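Shikimate 5-dehydrogenase (Thermus thermophilus, PDB 2D5C) catalyses the reversible NADPH-linked reduction of 3-dehydroshikimate to shikimate, a step in the chorismate pathway to the aromatic amino acids. Local coordinates at residues A[235-240]-A[245-250]; A[76-79]-A[83-86]; A[2-7]-A[22-27]. All blocks are in the same frame, centred on the assembly; numbering follows the deposited sequence.

Interaction 1 of 3, residues A[235-240]-A[245-250]; sequences QGALAF and GLLPDP. With SKM ((3R,4S,5R)-3,4,5-trihydroxycyclohex-1-ene-1-carboxylic acid), chain E.
Phe240 and Pro248 lean against each other across a helix-loop-helix turn, in which the chain leaves helix 229-244, passes through residues 245-249 and starts helix 250-260. The phenyl ring lies aslant to the proline ring, and its CD2 is 3.7 Å from Pro248 CD. Leu246 O meets the same ring from a different quarter, lying near the ring plane at its edge, 3.6 Å from CD2. With CG anti to the backbone N (chi1 -162°), Phe240 also reaches Ala23 and Leu24 of helix 16-26. One turn earlier, the methyl of Ala237 points at the loop and is met by both prolines, with CB 3.9 Å from Pro250 CG. Leu247 starts out away from the helix, but its CD1 folds back over Ala237 O at 3.5 Å. No direct hydrogen bond joins the segments; the contact between them is mainly apolar, and Thr244 OG1 is bonded to both Phe240 O and Leu246 N. Gln235 serves the shikimate site instead: its OE1 accepts a hydrogen bond from shikimate O7 at 3.0 Å, while the bent chain lets NE2 bind Leu232 O. An alanine here would probably leave the O7 hydroxyl without this acceptor and Leu232 O without its side-chain donor. At the loop's ends, Gly245 leaves the helix with a positive phi of 92°, and Asp249 N-caps the next helix, its OD2 accepting from Gly252 N.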
ATOM      1  N   GLN A 235     -12.433  -4.449 -11.840  1.00 23.46           N
ATOM      2  CA  GLN A 235     -11.477  -5.004 -10.890  1.00 22.83           C
ATOM      3  C   GLN A 235     -10.105  -4.387 -11.153  1.00 27.04           C
ATOM      4  O   GLN A 235      -9.316  -4.175 -10.221  1.00 22.62           O
ATOM      5  CB  GLN A 235     -11.436  -6.541 -10.962  1.00 22.42           C
ATOM      6  CG  GLN A 235     -10.883  -7.167 -12.253  1.00 26.26           C
ATOM      7  CD  GLN A 235      -9.370  -7.105 -12.367  1.00 26.67           C
ATOM      8  OE1 GLN A 235      -8.643  -7.315 -11.386  1.00 22.92           O
ATOM      9  NE2 GLN A 235      -8.879  -6.842 -13.579  1.00 22.96           N
ATOM     10  N   GLY A 236      -9.837  -4.068 -12.426  1.00 21.31           N
ATOM     11  CA  GLY A 236      -8.568  -3.458 -12.786  1.00 22.07           C
ATOM     12  C   GLY A 236      -8.469  -2.018 -12.301  1.00 20.78           C
ATOM     13  O   GLY A 236      -7.442  -1.625 -11.738  1.00 24.44           O
ATOM     14  N   ALA A 237      -9.510  -1.219 -12.517  1.00 21.63           N
ATOM     15  CA  ALA A 237      -9.498   0.176 -12.075  1.00 18.81           C
ATOM     16  C   ALA A 237      -9.343   0.239 -10.562  1.00 23.66           C
ATOM     17  O   ALA A 237      -8.613   1.077 -10.026  1.00 20.31           O
ATOM     18  CB  ALA A 237     -10.791   0.882 -12.483  1.00 22.57           C
ATOM     19  N   LEU A 238     -10.038  -0.659  -9.873  1.00 20.79           N
ATOM     20  CA  LEU A 238      -9.952  -0.692  -8.417  1.00 21.27           C
ATOM     21  C   LEU A 238      -8.558  -1.074  -7.954  1.00 19.23           C
ATOM     22  O   LEU A 238      -8.079  -0.564  -6.936  1.00 22.76           O
ATOM     23  CB  LEU A 238     -10.975  -1.670  -7.838  1.00 18.27           C
ATOM     24  CG  LEU A 238     -12.434  -1.253  -8.001  1.00 22.45           C
ATOM     25  CD1 LEU A 238     -13.329  -2.356  -7.465  1.00 26.34           C
ATOM     26  CD2 LEU A 238     -12.697   0.048  -7.273  1.00 20.19           C
ATOM     27  N   ALA A 239      -7.900  -1.965  -8.682  1.00 19.31           N
ATOM     28  CA  ALA A 239      -6.548  -2.370  -8.294  1.00 17.81           C
ATOM     29  C   ALA A 239      -5.598  -1.194  -8.496  1.00 20.50           C
ATOM     30  O   ALA A 239      -4.700  -0.950  -7.686  1.00 19.91           O
ATOM     31  CB  ALA A 239      -6.078  -3.567  -9.131  1.00 20.03           C
ATOM     32  N   PHE A 240      -5.793  -0.464  -9.591  1.00 20.49           N
ATOM     33  CA  PHE A 240      -4.947   0.692  -9.873  1.00 22.26           C
ATOM     34  C   PHE A 240      -5.072   1.739  -8.763  1.00 25.14           C
ATOM     35  O   PHE A 240      -4.080   2.371  -8.381  1.00 23.39           O
ATOM     36  CB  PHE A 240      -5.325   1.314 -11.224  1.00 24.07           C
ATOM     37  CG  PHE A 240      -4.262   2.211 -11.784  1.00 21.06           C
ATOM     38  CD1 PHE A 240      -3.359   1.734 -12.726  1.00 22.11           C
ATOM     39  CD2 PHE A 240      -4.151   3.527 -11.338  1.00 21.85           C
ATOM     40  CE1 PHE A 240      -2.344   2.564 -13.229  1.00 29.44           C
ATOM     41  CE2 PHE A 240      -3.151   4.361 -11.825  1.00 24.79           C
ATOM     42  CZ  PHE A 240      -2.244   3.880 -12.773  1.00 30.83           C
ATOM     43  N   GLY A 245      -3.746   5.363  -5.451  1.00 21.73           N
ATOM     44  CA  GLY A 245      -4.633   6.302  -4.800  1.00 24.37           C
ATOM     45  C   GLY A 245      -5.459   7.023  -5.861  1.00 22.85           C
ATOM     46  O   GLY A 245      -6.277   7.880  -5.549  1.00 26.41           O
ATOM     47  N   LEU A 246      -5.245   6.666  -7.124  1.00 23.36           N
ATOM     48  CA  LEU A 246      -5.971   7.290  -8.235  1.00 25.02           C
ATOM     49  C   LEU A 246      -6.868   6.281  -8.942  1.00 23.50           C
ATOM     50  O   LEU A 246      -6.458   5.151  -9.175  1.00 24.42           O
ATOM     51  CB  LEU A 246      -4.977   7.871  -9.249  1.00 27.72           C
ATOM     52  CG  LEU A 246      -4.081   9.014  -8.754  1.00 30.04           C
ATOM     53  CD1 LEU A 246      -3.027   9.331  -9.795  1.00 36.13           C
ATOM     54  CD2 LEU A 246      -4.933  10.229  -8.455  1.00 33.75           C
ATOM     55  N   LEU A 247      -8.085   6.696  -9.291  1.00 23.27           N
ATOM     56  CA  LEU A 247      -9.008   5.803  -9.991  1.00 25.50           C
ATOM     57  C   LEU A 247      -9.095   6.117 -11.491  1.00 25.72           C
ATOM     58  O   LEU A 247      -9.624   7.156 -11.884  1.00 28.84           O
ATOM     59  CB  LEU A 247     -10.412   5.896  -9.375  1.00 27.83           C
ATOM     60  CG  LEU A 247     -11.486   4.928  -9.908  1.00 27.36           C
ATOM     61  CD1 LEU A 247     -11.149   3.491  -9.536  1.00 26.58           C
ATOM     62  CD2 LEU A 247     -12.838   5.301  -9.314  1.00 32.73           C
ATOM     63  N   PRO A 248      -8.551   5.238 -12.343  1.00 27.03           N
ATOM     64  CA  PRO A 248      -8.625   5.492 -13.786  1.00 25.96           C
ATOM     65  C   PRO A 248     -10.080   5.246 -14.214  1.00 29.93           C
ATOM     66  O   PRO A 248     -10.829   4.560 -13.506  1.00 28.22           O
ATOM     67  CB  PRO A 248      -7.647   4.473 -14.364  1.00 28.07           C
ATOM     68  CG  PRO A 248      -7.748   3.319 -13.386  1.00 25.91           C
ATOM     69  CD  PRO A 248      -7.762   4.026 -12.055  1.00 25.18           C
ATOM     70  N   ASP A 249     -10.488   5.796 -15.356  1.00 29.02           N
ATOM     71  CA  ASP A 249     -11.869   5.621 -15.819  1.00 29.68           C
ATOM     72  C   ASP A 249     -12.143   4.175 -16.213  1.00 25.02           C
ATOM     73  O   ASP A 249     -11.542   3.660 -17.154  1.00 24.27           O
ATOM     74  CB  ASP A 249     -12.165   6.521 -17.019  1.00 38.31           C
ATOM     75  CG  ASP A 249     -13.632   6.506 -17.391  1.00 40.32           C
ATOM     76  OD1 ASP A 249     -14.393   7.336 -16.854  1.00 47.30           O
ATOM     77  OD2 ASP A 249     -14.030   5.644 -18.193  1.00 42.25           O
ATOM     78  N   PRO A 250     -13.063   3.496 -15.495  1.00 23.36           N
ATOM     79  CA  PRO A 250     -13.403   2.098 -15.777  1.00 28.70           C
ATOM     80  C   PRO A 250     -13.909   1.846 -17.196  1.00 25.16           C
ATOM     81  O   PRO A 250     -13.538   0.860 -17.827  1.00 27.55           O
ATOM     82  CB  PRO A 250     -14.458   1.778 -14.713  1.00 28.30           C
ATOM     83  CG  PRO A 250     -14.065   2.686 -13.574  1.00 30.13           C
ATOM     84  CD  PRO A 250     -13.773   3.974 -14.297  1.00 29.82           C
TER
HETATM   85  O12 SKM E 301      -8.585 -10.820 -11.174  1.00 33.18           O
HETATM   86  C8  SKM E 301      -8.185 -10.567 -12.529  1.00 35.91           C
HETATM   87  C6  SKM E 301      -6.656 -10.295 -12.576  1.00 34.81           C
HETATM   88  O7  SKM E 301      -6.358  -9.169 -11.752  1.00 29.00           O
HETATM   89  C5  SKM E 301      -6.180 -10.010 -14.023  1.00 34.69           C
HETATM   90  C4  SKM E 301      -6.873 -10.886 -15.068  1.00 42.15           C
HETATM   91  C1  SKM E 301      -6.340 -10.859 -16.454  1.00 44.77           C
HETATM   92  O2  SKM E 301      -5.277 -10.084 -16.745  1.00 36.55           O
HETATM   93  O3  SKM E 301      -6.853 -11.535 -17.335  1.00 46.76           O
HETATM   94  C10 SKM E 301      -7.924 -11.667 -14.798  1.00 38.77           C
HETATM   95  C9  SKM E 301      -8.550 -11.788 -13.425  1.00 39.36           C
HETATM   96  O11 SKM E 301      -8.069 -12.994 -12.810  1.00 40.58           O

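Interaction 2 of 3, residues A[76-79]-A[83-86]; sequences PEAQ and AVNT. With SKM ((3R,4S,5R)-3,4,5-trihydroxycyclohex-1-ene-1-carboxylic acid), chain E.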
ATOM      1  N   PRO A  76      -9.101  -8.605   5.058  1.00 19.49           N
ATOM      2  CA  PRO A  76     -10.140  -9.442   5.671  1.00 23.23           C
ATOM      3  C   PRO A  76     -10.990 -10.129   4.602  1.00 27.12           C
ATOM      4  O   PRO A  76     -11.320 -11.312   4.718  1.00 24.11           O
ATOM      5  CB  PRO A  76     -10.942  -8.444   6.499  1.00 23.92           C
ATOM      6  CG  PRO A  76      -9.904  -7.418   6.896  1.00 28.30           C
ATOM      7  CD  PRO A  76      -9.154  -7.231   5.592  1.00 23.90           C
ATOM      8  N   GLU A  77     -11.340  -9.387   3.553  1.00 21.13           N
ATOM      9  CA  GLU A  77     -12.148  -9.952   2.473  1.00 24.48           C
ATOM     10  C   GLU A  77     -11.407 -11.028   1.695  1.00 26.28           C
ATOM     11  O   GLU A  77     -11.973 -12.078   1.384  1.00 25.73           O
ATOM     12  CB  GLU A  77     -12.600  -8.858   1.515  1.00 25.33           C
ATOM     13  CG  GLU A  77     -13.360  -7.755   2.194  1.00 30.25           C
ATOM     14  CD  GLU A  77     -12.457  -6.634   2.635  1.00 35.95           C
ATOM     15  OE1 GLU A  77     -11.317  -6.924   3.063  1.00 28.00           O
ATOM     16  OE2 GLU A  77     -12.897  -5.467   2.558  1.00 35.12           O
ATOM     17  N   ALA A  78     -10.139 -10.780   1.382  1.00 20.19           N
ATOM     18  CA  ALA A  78      -9.374 -11.753   0.632  1.00 23.73           C
ATOM     19  C   ALA A  78      -9.174 -13.004   1.473  1.00 24.91           C
ATOM     20  O   ALA A  78      -9.049 -14.098   0.934  1.00 27.27           O
ATOM     21  CB  ALA A  78      -8.032 -11.165   0.203  1.00 23.95           C
ATOM     22  N   GLN A  79      -9.156 -12.848   2.798  1.00 24.87           N
ATOM     23  CA  GLN A  79      -8.988 -14.007   3.673  1.00 24.61           C
ATOM     24  C   GLN A  79     -10.209 -14.915   3.575  1.00 24.00           C
ATOM     25  O   GLN A  79     -10.088 -16.132   3.440  1.00 27.66           O
ATOM     26  CB  GLN A  79      -8.802 -13.568   5.133  1.00 21.94           C
ATOM     27  CG  GLN A  79      -7.432 -12.968   5.433  1.00 28.17           C
ATOM     28  CD  GLN A  79      -7.271 -12.578   6.897  1.00 31.36           C
ATOM     29  OE1 GLN A  79      -7.724 -13.292   7.792  1.00 34.11           O
ATOM     30  NE2 GLN A  79      -6.608 -11.450   7.143  1.00 30.72           N
ATOM     31  N   ALA A  83      -8.691 -15.950  -1.860  1.00 23.45           N
ATOM     32  CA  ALA A  83      -8.000 -15.659  -3.105  1.00 25.25           C
ATOM     33  C   ALA A  83      -7.639 -14.186  -3.169  1.00 19.49           C
ATOM     34  O   ALA A  83      -8.424 -13.332  -2.780  1.00 21.23           O
ATOM     35  CB  ALA A  83      -8.888 -16.031  -4.307  1.00 27.66           C
ATOM     36  N   VAL A  84      -6.441 -13.919  -3.669  1.00 25.31           N
ATOM     37  CA  VAL A  84      -5.934 -12.563  -3.815  1.00 21.82           C
ATOM     38  C   VAL A  84      -5.686 -12.338  -5.302  1.00 24.26           C
ATOM     39  O   VAL A  84      -5.006 -13.141  -5.951  1.00 25.41           O
ATOM     40  CB  VAL A  84      -4.603 -12.397  -3.052  1.00 25.89           C
ATOM     41  CG1 VAL A  84      -3.856 -11.156  -3.547  1.00 17.31           C
ATOM     42  CG2 VAL A  84      -4.884 -12.294  -1.539  1.00 23.34           C
ATOM     43  N   ASN A  85      -6.236 -11.253  -5.843  1.00 22.67           N
ATOM     44  CA  ASN A  85      -6.039 -10.938  -7.259  1.00 23.58           C
ATOM     45  C   ASN A  85      -5.213  -9.658  -7.420  1.00 24.03           C
ATOM     46  O   ASN A  85      -4.807  -9.296  -8.528  1.00 26.02           O
ATOM     47  CB  ASN A  85      -7.391 -10.777  -7.960  1.00 24.32           C
ATOM     48  CG  ASN A  85      -7.943  -9.364  -7.857  1.00 29.46           C
ATOM     49  OD1 ASN A  85      -8.016  -8.786  -6.771  1.00 24.82           O
ATOM     50  ND2 ASN A  85      -8.344  -8.805  -8.993  1.00 23.15           N
ATOM     51  N   THR A  86      -4.963  -8.974  -6.311  1.00 20.51           N
ATOM     52  CA  THR A  86      -4.189  -7.739  -6.350  1.00 22.81           C
ATOM     53  C   THR A  86      -3.195  -7.674  -5.196  1.00 22.12           C
ATOM     54  O   THR A  86      -3.569  -7.848  -4.032  1.00 21.82           O
ATOM     55  CB  THR A  86      -5.116  -6.510  -6.273  1.00 23.12           C
ATOM     56  OG1 THR A  86      -6.044  -6.546  -7.367  1.00 25.36           O
ATOM     57  CG2 THR A  86      -4.300  -5.212  -6.351  1.00 20.81           C
TER
HETATM   58  O12 SKM E 301      -8.585 -10.820 -11.174  1.00 33.18           O
HETATM   59  C8  SKM E 301      -8.185 -10.567 -12.529  1.00 35.91           C
HETATM   60  C6  SKM E 301      -6.656 -10.295 -12.576  1.00 34.81           C
HETATM   61  O7  SKM E 301      -6.358  -9.169 -11.752  1.00 29.00           O
HETATM   62  C5  SKM E 301      -6.180 -10.010 -14.023  1.00 34.69           C
HETATM   63  C4  SKM E 301      -6.873 -10.886 -15.068  1.00 42.15           C
HETATM   64  C1  SKM E 301      -6.340 -10.859 -16.454  1.00 44.77           C
HETATM   65  O2  SKM E 301      -5.277 -10.084 -16.745  1.00 36.55           O
HETATM   66  O3  SKM E 301      -6.853 -11.535 -17.335  1.00 46.76           O
HETATM   67  C10 SKM E 301      -7.924 -11.667 -14.798  1.00 38.77           C
HETATM   68  C9  SKM E 301      -8.550 -11.788 -13.425  1.00 39.36           C
HETATM   69  O11 SKM E 301      -8.069 -12.994 -12.810  1.00 40.58           O
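Ala78 and Val84 form the close-packed part of this contact, with Ala78 CB 3.8 Å from Val84 CG2. The same alanine methyl lies 3.7 Å from Ala83 O, a carbonyl that also accepts a hydrogen bond from Asn98 ND2. Val84 sets CG1 opposite its backbone N (chi1 162°), which leaves CG2 on the N side, facing the helix. The backbone link is looser: Ala83 N reaches Ala78 O over 3.4 Å, and an angle of 130° at the hydrogen makes the bond weak and bent. On its outer side, helix 76-81 has Gln79, exposed and directed away from the loop, with NE2 bonded to Val74 O. Glu77 likewise takes no part in the packing; its OE2 forms a long, weak ion pair with Arg93 of the second subunit. Beyond the helix contact, the loop reaches the substrate. Asn85 ND2 donates to shikimate O12 at 3.0 Å and 157°, and more weakly to O7 at 3.4 Å. Asn85 OD1 accepts from Thr99 N, which fixes the rotation of the amide so that its NH2 end is the one turned to the ligand. Ala83, meanwhile, packs on Lys64, the catalytic proton acceptor. Asn85 and Thr86 both stand opposite Phe97, forming a classic beta bulge at the start of strand 86-90, in the wall of the shikimate-binding site.

Interaction 3 of 3, residues A[2-7]-A[22-27]; sequences LRFAVL and FALESL
The 2.9 Å hydrogen bond from Ser26 N to Phe22 O closes the helical turn from which Leu24 projects toward Leu2 and Phe4. These residues join the first two elements of a beta-alpha-beta unit, strand 2-8 and helix 16-26, in the substrate-binding domain. Leu24 carries the contact for the helix through a single methyl, CD2. With CG opposite the carbonyl carbon (chi1 -73°) and CD1 extended (chi2 163°), CD2 is the branch left facing the strand. There CD2 meets Leu2 CD1 at 4.0 Å, the two leucines slanting across each other. The touch is light and wholly apolar, and no hydrogen bond bridges strand and helix. Phe4 has a stacking partner in Trp243 of helix 229-244, and Leu2 packs on Thr244 of its own chain and on Thr244 of the second subunit, which brings this corner of the sheet to the dimer interface. Farther along the strand, Val6 touches the bound shikimate. Leu24 CD2 also approaches the rim of the Phe4 ring, near the ring plane and 4.4 Å from CE1.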
ATOM      1  N   LEU A   2       6.068   3.856 -12.428  1.00 36.25           N
ATOM      2  CA  LEU A   2       5.293   2.738 -11.911  1.00 29.84           C
ATOM      3  C   LEU A   2       5.505   1.451 -12.705  1.00 32.70           C
ATOM      4  O   LEU A   2       5.316   1.430 -13.915  1.00 35.70           O
ATOM      5  CB  LEU A   2       3.812   3.126 -11.920  1.00 29.30           C
ATOM      6  CG  LEU A   2       3.479   4.313 -11.015  1.00 30.51           C
ATOM      7  CD1 LEU A   2       2.145   4.934 -11.402  1.00 25.48           C
ATOM      8  CD2 LEU A   2       3.457   3.838  -9.569  1.00 29.20           C
ATOM      9  N   ARG A   3       5.893   0.382 -12.012  1.00 27.46           N
ATOM     10  CA  ARG A   3       6.120  -0.908 -12.649  1.00 30.07           C
ATOM     11  C   ARG A   3       5.068  -1.893 -12.160  1.00 30.52           C
ATOM     12  O   ARG A   3       5.050  -2.252 -10.980  1.00 28.61           O
ATOM     13  CB  ARG A   3       7.514  -1.451 -12.314  1.00 36.84           C
ATOM     14  CG  ARG A   3       8.671  -0.603 -12.824  1.00 45.25           C
ATOM     15  CD  ARG A   3       8.501  -0.278 -14.295  1.00 52.27           C
ATOM     16  NE  ARG A   3       9.558   0.595 -14.797  1.00 57.45           N
ATOM     17  CZ  ARG A   3       9.441   1.339 -15.892  1.00 63.69           C
ATOM     18  NH1 ARG A   3       8.314   1.319 -16.593  1.00 62.85           N
ATOM     19  NH2 ARG A   3      10.450   2.102 -16.290  1.00 65.53           N
ATOM     20  N   PHE A   4       4.194  -2.314 -13.068  1.00 27.68           N
ATOM     21  CA  PHE A   4       3.123  -3.254 -12.750  1.00 27.55           C
ATOM     22  C   PHE A   4       3.220  -4.503 -13.616  1.00 35.53           C
ATOM     23  O   PHE A   4       3.978  -4.543 -14.587  1.00 34.39           O
ATOM     24  CB  PHE A   4       1.760  -2.599 -12.986  1.00 26.37           C
ATOM     25  CG  PHE A   4       1.509  -1.386 -12.143  1.00 28.20           C
ATOM     26  CD1 PHE A   4       1.229  -0.159 -12.736  1.00 27.56           C
ATOM     27  CD2 PHE A   4       1.530  -1.471 -10.756  1.00 26.46           C
ATOM     28  CE1 PHE A   4       0.969   0.970 -11.964  1.00 27.47           C
ATOM     29  CE2 PHE A   4       1.274  -0.351  -9.969  1.00 23.31           C
ATOM     30  CZ  PHE A   4       0.990   0.877 -10.573  1.00 23.81           C
ATOM     31  N   ALA A   5       2.446  -5.526 -13.266  1.00 32.02           N
ATOM     32  CA  ALA A   5       2.445  -6.760 -14.041  1.00 30.92           C
ATOM     33  C   ALA A   5       1.300  -7.671 -13.636  1.00 34.66           C
ATOM     34  O   ALA A   5       0.741  -7.532 -12.548  1.00 33.34           O
ATOM     35  CB  ALA A   5       3.779  -7.497 -13.859  1.00 23.09           C
ATOM     36  N   VAL A   6       0.930  -8.577 -14.537  1.00 34.62           N
ATOM     37  CA  VAL A   6      -0.096  -9.572 -14.248  1.00 34.48           C
ATOM     38  C   VAL A   6       0.695 -10.877 -14.265  1.00 38.56           C
ATOM     39  O   VAL A   6       1.388 -11.180 -15.241  1.00 37.09           O
ATOM     40  CB  VAL A   6      -1.230  -9.622 -15.314  1.00 35.58           C
ATOM     41  CG1 VAL A   6      -0.660  -9.927 -16.704  1.00 35.68           C
ATOM     42  CG2 VAL A   6      -2.255 -10.686 -14.923  1.00 34.23           C
ATOM     43  N   LEU A   7       0.628 -11.623 -13.168  1.00 35.78           N
ATOM     44  CA  LEU A   7       1.345 -12.886 -13.046  1.00 34.39           C
ATOM     45  C   LEU A   7       0.369 -14.050 -13.162  1.00 38.66           C
ATOM     46  O   LEU A   7      -0.720 -14.018 -12.588  1.00 38.44           O
ATOM     47  CB  LEU A   7       2.059 -12.962 -11.694  1.00 31.45           C
ATOM     48  CG  LEU A   7       2.971 -11.794 -11.305  1.00 32.30           C
ATOM     49  CD1 LEU A   7       3.523 -12.027  -9.907  1.00 31.02           C
ATOM     50  CD2 LEU A   7       4.100 -11.652 -12.317  1.00 30.16           C
ATOM     51  N   PHE A  22      -3.720   2.209 -20.809  1.00 28.41           N
ATOM     52  CA  PHE A  22      -4.690   3.287 -20.918  1.00 29.93           C
ATOM     53  C   PHE A  22      -4.756   4.030 -19.582  1.00 32.78           C
ATOM     54  O   PHE A  22      -4.745   5.257 -19.539  1.00 30.98           O
ATOM     55  CB  PHE A  22      -6.091   2.751 -21.232  1.00 26.83           C
ATOM     56  CG  PHE A  22      -7.184   3.737 -20.930  1.00 28.92           C
ATOM     57  CD1 PHE A  22      -7.412   4.825 -21.771  1.00 30.27           C
ATOM     58  CD2 PHE A  22      -7.925   3.634 -19.752  1.00 29.26           C
ATOM     59  CE1 PHE A  22      -8.350   5.794 -21.444  1.00 27.77           C
ATOM     60  CE2 PHE A  22      -8.866   4.603 -19.414  1.00 29.38           C
ATOM     61  CZ  PHE A  22      -9.080   5.686 -20.259  1.00 33.18           C
ATOM     62  N   ALA A  23      -4.837   3.278 -18.491  1.00 28.92           N
ATOM     63  CA  ALA A  23      -4.934   3.898 -17.175  1.00 28.88           C
ATOM     64  C   ALA A  23      -3.792   4.885 -16.940  1.00 26.01           C
ATOM     65  O   ALA A  23      -4.016   6.026 -16.542  1.00 26.45           O
ATOM     66  CB  ALA A  23      -4.937   2.810 -16.074  1.00 26.02           C
ATOM     67  N   LEU A  24      -2.571   4.430 -17.196  1.00 30.56           N
ATOM     68  CA  LEU A  24      -1.381   5.247 -16.997  1.00 28.58           C
ATOM     69  C   LEU A  24      -1.376   6.547 -17.792  1.00 33.70           C
ATOM     70  O   LEU A  24      -1.225   7.619 -17.215  1.00 32.93           O
ATOM     71  CB  LEU A  24      -0.132   4.435 -17.334  1.00 26.50           C
ATOM     72  CG  LEU A  24       0.216   3.365 -16.300  1.00 28.31           C
ATOM     73  CD1 LEU A  24       1.183   2.356 -16.889  1.00 30.17           C
ATOM     74  CD2 LEU A  24       0.792   4.034 -15.059  1.00 29.83           C
ATOM     75  N   GLU A  25      -1.549   6.459 -19.108  1.00 32.86           N
ATOM     76  CA  GLU A  25      -1.535   7.665 -19.936  1.00 36.28           C
ATOM     77  C   GLU A  25      -2.710   8.575 -19.609  1.00 34.19           C
ATOM     78  O   GLU A  25      -2.577   9.798 -19.594  1.00 34.36           O
ATOM     79  CB  GLU A  25      -1.530   7.291 -21.427  1.00 37.88           C
ATOM     80  CG  GLU A  25      -2.807   6.654 -21.977  1.00 46.30           C
ATOM     81  CD  GLU A  25      -3.925   7.663 -22.210  1.00 49.99           C
ATOM     82  OE1 GLU A  25      -3.622   8.826 -22.565  1.00 51.58           O
ATOM     83  OE2 GLU A  25      -5.109   7.290 -22.057  1.00 48.21           O
ATOM     84  N   SER A  26      -3.858   7.966 -19.333  1.00 33.53           N
ATOM     85  CA  SER A  26      -5.068   8.701 -18.999  1.00 35.12           C
ATOM     86  C   SER A  26      -4.871   9.583 -17.768  1.00 34.50           C
ATOM     87  O   SER A  26      -5.443  10.673 -17.664  1.00 35.24           O
ATOM     88  CB  SER A  26      -6.208   7.717 -18.739  1.00 29.98           C
ATOM     89  OG  SER A  26      -7.314   8.392 -18.177  1.00 48.40           O
ATOM     90  N   LEU A  27      -4.062   9.095 -16.834  1.00 29.78           N
ATOM     91  CA  LEU A  27      -3.784   9.815 -15.595  1.00 33.50           C
ATOM     92  C   LEU A  27      -2.484  10.613 -15.676  1.00 36.04           C
ATOM     93  O   LEU A  27      -2.080  11.255 -14.701  1.00 34.17           O
ATOM     94  CB  LEU A  27      -3.710   8.820 -14.433  1.00 30.43           C
ATOM     95  CG  LEU A  27      -5.044   8.178 -14.049  1.00 31.72           C
ATOM     96  CD1 LEU A  27      -4.794   7.014 -13.124  1.00 24.20           C
ATOM     97  CD2 LEU A  27      -5.946   9.208 -13.386  1.00 32.14           C
TER

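How the interactions relate
From the N terminus the three contacts follow one another in series, neither nesting nor crossing. Interaction 3 closes the first strand-to-helix connection, interaction 2 a short turn between helix 76-81 and strand 86-90, and interaction 1 the turn joining the last two helices. Space reorders them: interaction 1 lies about 10 Å, centre to centre, from interaction 3, and Pro248 CB approaches Ala23 CB at 3.6 Å, so helix 229-244 and the loop after it pack on helix 16-26 and the loop that follows. Interactions 1 and 2 both reach shikimate, and Ala239 touches Thr86 between them. Interactions 2 and 3 stay apart, their nearest atoms about 7 Å from each other.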